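PDB 2I14: nicotinate-nucleotide pyrophosphorylase, which probably catalyses the ATP-coupled joining of nicotinate to phosphoribosyl pyrophosphate, giving nicotinate mononucleotide for NAD synthesis. Local coordinates for residues 112-125 / 297-309. Residues are numbered along the deposited sequence; the frame is centred on the assembly and turned at random.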
ATOM      1  N   LEU A 112      34.010  19.346  -4.187  1.00 51.63           N
ATOM      2  CA  LEU A 112      32.811  18.516  -4.208  1.00 49.90           C
ATOM      3  C   LEU A 112      31.563  19.364  -3.965  1.00 49.51           C
ATOM      4  O   LEU A 112      30.555  19.198  -4.632  1.00 49.85           O
ATOM      5  CB  LEU A 112      32.893  17.406  -3.157  1.00 49.32           C
ATOM      6  CG  LEU A 112      33.860  16.257  -3.438  1.00 48.50           C
ATOM      7  CD1 LEU A 112      33.757  15.220  -2.327  1.00 47.39           C
ATOM      8  CD2 LEU A 112      33.539  15.635  -4.790  1.00 48.64           C
ATOM      9  N   GLY A 113      31.617  20.275  -3.009  1.00 49.84           N
ATOM     10  CA  GLY A 113      30.450  21.108  -2.766  1.00 50.46           C
ATOM     11  C   GLY A 113      30.100  21.951  -3.988  1.00 50.21           C
ATOM     12  O   GLY A 113      28.932  22.194  -4.298  1.00 49.59           O
ATOM     13  N   MET A 114      31.128  22.391  -4.698  1.00 50.56           N
ATOM     14  CA  MET A 114      30.928  23.198  -5.883  1.00 51.04           C
ATOM     15  C   MET A 114      30.227  22.410  -6.984  1.00 50.36           C
ATOM     16  O   MET A 114      29.336  22.932  -7.663  1.00 51.74           O
ATOM     17  CB  MET A 114      32.269  23.748  -6.382  1.00 52.08           C
ATOM     18  CG  MET A 114      32.921  24.730  -5.394  1.00 53.97           C
ATOM     19  SD  MET A 114      34.297  25.750  -6.049  1.00 55.84           S
ATOM     20  CE  MET A 114      35.608  24.602  -6.099  1.00 53.86           C
ATOM     21  N   LEU A 115      30.610  21.154  -7.163  1.00 47.95           N
ATOM     22  CA  LEU A 115      29.976  20.343  -8.198  1.00 46.86           C
ATOM     23  C   LEU A 115      28.600  19.853  -7.731  1.00 46.01           C
ATOM     24  O   LEU A 115      27.609  19.958  -8.444  1.00 45.83           O
ATOM     25  CB  LEU A 115      30.884  19.146  -8.559  1.00 46.64           C
ATOM     26  CG  LEU A 115      32.336  19.450  -9.026  1.00 46.85           C
ATOM     27  CD1 LEU A 115      33.198  18.187  -9.067  1.00 44.61           C
ATOM     28  CD2 LEU A 115      32.310  20.097 -10.389  1.00 44.41           C
ATOM     29  N   SER A 116      28.551  19.361  -6.500  1.00 45.19           N
ATOM     30  CA  SER A 116      27.345  18.798  -5.906  1.00 43.56           C
ATOM     31  C   SER A 116      26.045  19.592  -5.892  1.00 43.07           C
ATOM     32  O   SER A 116      25.031  19.143  -6.429  1.00 44.46           O
ATOM     33  CB  SER A 116      27.652  18.359  -4.486  1.00 42.01           C
ATOM     34  OG  SER A 116      28.698  17.420  -4.509  1.00 43.76           O
ATOM     35  N   GLN A 117      26.050  20.762  -5.276  1.00 40.03           N
ATOM     36  CA  GLN A 117      24.816  21.515  -5.188  1.00 38.41           C
ATOM     37  C   GLN A 117      24.387  22.129  -6.526  1.00 37.45           C
ATOM     38  O   GLN A 117      23.194  22.223  -6.828  1.00 34.56           O
ATOM     39  CB  GLN A 117      24.964  22.585  -4.107  1.00 38.78           C
ATOM     40  CG  GLN A 117      23.651  23.170  -3.612  1.00 37.83           C
ATOM     41  CD  GLN A 117      23.844  24.236  -2.520  1.00 39.27           C
ATOM     42  OE1 GLN A 117      22.866  24.787  -2.004  1.00 36.46           O
ATOM     43  NE2 GLN A 117      25.108  24.523  -2.162  1.00 37.68           N
ATOM     44  N   ALA A 118      25.367  22.551  -7.319  1.00 36.88           N
ATOM     45  CA  ALA A 118      25.090  23.138  -8.624  1.00 36.68           C
ATOM     46  C   ALA A 118      24.456  22.059  -9.485  1.00 37.16           C
ATOM     47  O   ALA A 118      23.346  22.235 -10.021  1.00 37.94           O
ATOM     48  CB  ALA A 118      26.370  23.623  -9.264  1.00 35.28           C
ATOM     49  N   SER A 119      25.163  20.939  -9.614  1.00 36.36           N
ATOM     50  CA  SER A 119      24.662  19.812 -10.388  1.00 35.83           C
ATOM     51  C   SER A 119      23.265  19.442  -9.926  1.00 34.51           C
ATOM     52  O   SER A 119      22.395  19.114 -10.742  1.00 32.38           O
ATOM     53  CB  SER A 119      25.597  18.621 -10.235  1.00 37.08           C
ATOM     54  OG  SER A 119      26.774  18.826 -11.003  1.00 41.23           O
ATOM     55  N   GLY A 120      23.066  19.504  -8.611  1.00 33.78           N
ATOM     56  CA  GLY A 120      21.774  19.194  -8.045  1.00 35.77           C
ATOM     57  C   GLY A 120      20.693  20.121  -8.572  1.00 36.72           C
ATOM     58  O   GLY A 120      19.695  19.684  -9.147  1.00 38.10           O
ATOM     59  N   ILE A 121      20.888  21.419  -8.384  1.00 37.63           N
ATOM     60  CA  ILE A 121      19.923  22.394  -8.860  1.00 36.69           C
ATOM     61  C   ILE A 121      19.682  22.283 -10.367  1.00 36.13           C
ATOM     62  O   ILE A 121      18.535  22.329 -10.827  1.00 35.34           O
ATOM     63  CB  ILE A 121      20.383  23.798  -8.528  1.00 36.97           C
ATOM     64  CG1 ILE A 121      20.496  23.934  -7.010  1.00 36.81           C
ATOM     65  CG2 ILE A 121      19.406  24.808  -9.099  1.00 38.45           C
ATOM     66  CD1 ILE A 121      20.897  25.319  -6.519  1.00 38.28           C
ATOM     67  N   ALA A 122      20.758  22.134 -11.134  1.00 36.05           N
ATOM     68  CA  ALA A 122      20.628  22.020 -12.588  1.00 37.21           C
ATOM     69  C   ALA A 122      19.717  20.852 -12.994  1.00 37.41           C
ATOM     70  O   ALA A 122      18.699  21.046 -13.671  1.00 37.30           O
ATOM     71  CB  ALA A 122      22.002  21.862 -13.225  1.00 37.32           C
ATOM     72  N   THR A 123      20.092  19.643 -12.576  1.00 36.44           N
ATOM     73  CA  THR A 123      19.321  18.448 -12.880  1.00 34.39           C
ATOM     74  C   THR A 123      17.867  18.696 -12.542  1.00 34.29           C
ATOM     75  O   THR A 123      16.977  18.400 -13.329  1.00 33.27           O
ATOM     76  CB  THR A 123      19.833  17.250 -12.064  1.00 33.64           C
ATOM     77  OG1 THR A 123      21.235  17.098 -12.294  1.00 34.61           O
ATOM     78  CG2 THR A 123      19.126  15.970 -12.481  1.00 31.69           C
ATOM     79  N   ALA A 124      17.628  19.248 -11.360  1.00 34.56           N
ATOM     80  CA  ALA A 124      16.271  19.532 -10.942  1.00 34.62           C
ATOM     81  C   ALA A 124      15.625  20.371 -12.029  1.00 35.27           C
ATOM     82  O   ALA A 124      14.590  20.005 -12.579  1.00 35.31           O
ATOM     83  CB  ALA A 124      16.286  20.297  -9.640  1.00 35.12           C
ATOM     84  N   ALA A 125      16.259  21.499 -12.330  1.00 34.89           N
ATOM     85  CA  ALA A 125      15.767  22.414 -13.336  1.00 35.24           C
ATOM     86  C   ALA A 125      15.416  21.736 -14.658  1.00 35.43           C
ATOM     87  O   ALA A 125      14.269  21.821 -15.127  1.00 35.09           O
ATOM     88  CB  ALA A 125      16.790  23.515 -13.569  1.00 34.70           C
ATOM     89  N   ALA A 297      11.710  23.850  -5.484  1.00 32.65           N
ATOM     90  CA  ALA A 297      11.976  22.597  -6.188  1.00 32.43           C
ATOM     91  C   ALA A 297      13.258  22.627  -7.010  1.00 33.78           C
ATOM     92  O   ALA A 297      13.766  21.583  -7.420  1.00 33.25           O
ATOM     93  CB  ALA A 297      10.816  22.258  -7.075  1.00 32.60           C
ATOM     94  N   ILE A 298      13.785  23.825  -7.242  1.00 35.70           N
ATOM     95  CA  ILE A 298      15.004  23.969  -8.029  1.00 37.48           C
ATOM     96  C   ILE A 298      16.134  24.489  -7.169  1.00 37.21           C
ATOM     97  O   ILE A 298      17.217  23.919  -7.174  1.00 36.99           O
ATOM     98  CB  ILE A 298      14.783  24.929  -9.270  1.00 38.47           C
ATOM     99  CG1 ILE A 298      13.738  24.315 -10.218  1.00 38.65           C
ATOM    100  CG2 ILE A 298      16.105  25.154 -10.020  1.00 37.45           C
ATOM    101  CD1 ILE A 298      13.422  25.163 -11.399  1.00 37.90           C
ATOM    102  N   ALA A 299      15.880  25.561  -6.424  1.00 38.13           N
ATOM    103  CA  ALA A 299      16.914  26.154  -5.571  1.00 39.15           C
ATOM    104  C   ALA A 299      17.277  25.258  -4.385  1.00 39.80           C
ATOM    105  O   ALA A 299      18.453  25.086  -4.037  1.00 40.48           O
ATOM    106  CB  ALA A 299      16.457  27.518  -5.068  1.00 38.58           C
ATOM    107  N   SER A 300      16.253  24.693  -3.770  1.00 39.62           N
ATOM    108  CA  SER A 300      16.434  23.824  -2.630  1.00 41.31           C
ATOM    109  C   SER A 300      16.547  22.382  -3.102  1.00 41.89           C
ATOM    110  O   SER A 300      16.316  21.447  -2.325  1.00 43.87           O
ATOM    111  CB  SER A 300      15.244  23.950  -1.676  1.00 42.48           C
ATOM    112  OG  SER A 300      15.049  25.292  -1.277  1.00 43.53           O
ATOM    113  N   ALA A 301      16.874  22.195  -4.372  1.00 40.24           N
ATOM    114  CA  ALA A 301      17.019  20.852  -4.910  1.00 39.67           C
ATOM    115  C   ALA A 301      18.099  20.122  -4.101  1.00 39.01           C
ATOM    116  O   ALA A 301      18.936  20.763  -3.488  1.00 39.79           O
ATOM    117  CB  ALA A 301      17.411  20.927  -6.385  1.00 40.24           C
ATOM    118  N   LYS A 302      18.077  18.793  -4.092  1.00 38.58           N
ATOM    119  CA  LYS A 302      19.067  18.032  -3.349  1.00 38.99           C
ATOM    120  C   LYS A 302      20.367  17.900  -4.122  1.00 39.44           C
ATOM    121  O   LYS A 302      20.353  17.681  -5.329  1.00 40.95           O
ATOM    122  CB  LYS A 302      18.574  16.617  -3.070  1.00 39.40           C
ATOM    123  CG  LYS A 302      17.244  16.502  -2.362  1.00 42.61           C
ATOM    124  CD  LYS A 302      16.878  15.023  -2.216  1.00 41.50           C
ATOM    125  CE  LYS A 302      15.385  14.819  -2.042  1.00 40.90           C
ATOM    126  NZ  LYS A 302      15.073  13.372  -2.152  1.00 40.40           N
ATOM    127  N   PRO A 303      21.509  18.007  -3.430  1.00 39.20           N
ATOM    128  CA  PRO A 303      22.841  17.888  -4.029  1.00 40.14           C
ATOM    129  C   PRO A 303      23.045  16.504  -4.639  1.00 42.37           C
ATOM    130  O   PRO A 303      22.288  15.581  -4.354  1.00 43.86           O
ATOM    131  CB  PRO A 303      23.764  18.095  -2.844  1.00 38.64           C
ATOM    132  CG  PRO A 303      22.975  19.007  -1.966  1.00 39.26           C
ATOM    133  CD  PRO A 303      21.605  18.438  -2.028  1.00 38.49           C
ATOM    134  N   VAL A 304      24.073  16.361  -5.471  1.00 44.71           N
ATOM    135  CA  VAL A 304      24.407  15.077  -6.094  1.00 45.13           C
ATOM    136  C   VAL A 304      25.526  14.544  -5.216  1.00 45.70           C
ATOM    137  O   VAL A 304      26.540  15.204  -5.067  1.00 45.40           O
ATOM    138  CB  VAL A 304      24.916  15.275  -7.550  1.00 44.57           C
ATOM    139  CG1 VAL A 304      25.263  13.942  -8.181  1.00 43.59           C
ATOM    140  CG2 VAL A 304      23.848  15.974  -8.375  1.00 43.10           C
ATOM    141  N   ASP A 305      25.328  13.370  -4.623  1.00 48.46           N
ATOM    142  CA  ASP A 305      26.320  12.781  -3.714  1.00 51.45           C
ATOM    143  C   ASP A 305      27.630  12.524  -4.444  1.00 51.18           C
ATOM    144  O   ASP A 305      27.979  11.372  -4.709  1.00 52.19           O
ATOM    145  CB  ASP A 305      25.791  11.458  -3.109  1.00 54.67           C
ATOM    146  CG  ASP A 305      26.344  11.182  -1.698  1.00 58.68           C
ATOM    147  OD1 ASP A 305      26.227  10.028  -1.192  1.00 60.15           O
ATOM    148  OD2 ASP A 305      26.889  12.131  -1.085  1.00 61.20           O
ATOM    149  N   PHE A 306      28.344  13.599  -4.771  1.00 51.10           N
ATOM    150  CA  PHE A 306      29.626  13.519  -5.481  1.00 49.94           C
ATOM    151  C   PHE A 306      30.768  13.185  -4.517  1.00 49.90           C
ATOM    152  O   PHE A 306      30.869  13.776  -3.448  1.00 50.66           O
ATOM    153  CB  PHE A 306      29.913  14.853  -6.198  1.00 46.48           C
ATOM    154  CG  PHE A 306      29.410  14.909  -7.616  1.00 44.33           C
ATOM    155  CD1 PHE A 306      28.797  16.059  -8.109  1.00 44.22           C
ATOM    156  CD2 PHE A 306      29.559  13.819  -8.466  1.00 44.31           C
ATOM    157  CE1 PHE A 306      28.333  16.124  -9.429  1.00 42.51           C
ATOM    158  CE2 PHE A 306      29.098  13.870  -9.791  1.00 43.89           C
ATOM    159  CZ  PHE A 306      28.482  15.029 -10.270  1.00 42.81           C
ATOM    160  N   ALA A 307      31.624  12.243  -4.887  1.00 50.03           N
ATOM    161  CA  ALA A 307      32.739  11.885  -4.022  1.00 52.24           C
ATOM    162  C   ALA A 307      34.064  11.824  -4.774  1.00 53.45           C
ATOM    163  O   ALA A 307      34.111  11.430  -5.935  1.00 53.46           O
ATOM    164  CB  ALA A 307      32.463  10.553  -3.340  1.00 50.98           C
ATOM    165  N   LEU A 308      35.138  12.223  -4.100  1.00 55.59           N
ATOM    166  CA  LEU A 308      36.479  12.203  -4.682  1.00 57.10           C
ATOM    167  C   LEU A 308      37.224  10.971  -4.157  1.00 58.67           C
ATOM    168  O   LEU A 308      37.514  10.868  -2.961  1.00 58.96           O
ATOM    169  CB  LEU A 308      37.234  13.483  -4.285  1.00 57.01           C
ATOM    170  CG  LEU A 308      38.668  13.692  -4.787  1.00 57.58           C
ATOM    171  CD1 LEU A 308      39.661  12.769  -4.079  1.00 57.38           C
ATOM    172  CD2 LEU A 308      38.692  13.450  -6.286  1.00 57.68           C
ATOM    173  N   ASP A 309      37.537  10.034  -5.043  1.00 60.37           N
ATOM    174  CA  ASP A 309      38.245   8.824  -4.623  1.00 62.04           C
ATOM    175  C   ASP A 309      39.440   8.463  -5.500  1.00 62.63           C
ATOM    176  O   ASP A 309      39.308   8.341  -6.716  1.00 60.84           O
ATOM    177  CB  ASP A 309      37.300   7.625  -4.613  1.00 62.81           C
ATOM    178  CG  ASP A 309      36.015   7.900  -3.869  1.00 64.58           C
ATOM    179  OD1 ASP A 309      36.059   8.532  -2.792  1.00 66.14           O
ATOM    180  OD2 ASP A 309      34.955   7.466  -4.358  1.00 65.51           O
TER
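Phe306 sets the edge of its ring against the backbone N of Ser116 and the hydroxyl of Ser119, CE1 lying 3.5 Å from Ser119 OG. The fold is that of the quinolinate phosphoribosyltransferase family, with an antiparallel-sheet part and a TIM-barrel-related part. Segment 297-309 begins in short helix 296-299, just after parallel strand 291-294, then runs along helix 108-131 and enters the antiparallel sheet as strand 307-313, where Ala307 pairs with Thr49. Val304 CG1, anti to the backbone N (chi1 180°), lies over one face of the Phe306 ring, while CG2, beside that N, reaches Ser119 CB at 3.7 Å. Ser119 OG also takes a hydrogen bond from Val63 N. Leu112 lays both methyls along the backbone of 306-308, and its CD2 is 4.0 Å from Phe306 CB. One backbone bond joins the segments, Val304 N to Ser116 O (3.1 Å, 155° at the hydrogen); Gly120 N reaches that same oxygen from the opposite face of the carbonyl plane. Gly120, lacking a side chain, brings its CA to 3.4 Å from Lys302 O. Beyond it, Ile121 and Ile298 cross at about a right angle. With CG1 anti to the carbonyl carbon (chi1 -61°), Ile121 puts CG2 against Ile298 CG2, and CG1 and CD1 near the carbonyl oxygens of Ile298 and Ala299, beside Ile153 of helix 150-159. An alanine at Ile121 would lack both branches and would probably open a gap against the end of helix 296-299, leaving Ile298 CG2 without the methyl it packs on. Further along, Ala124 CB meets Ala301 CB at 3.5 Å, and Ala125 CB touches Ile298 CG2 at 4.0 Å.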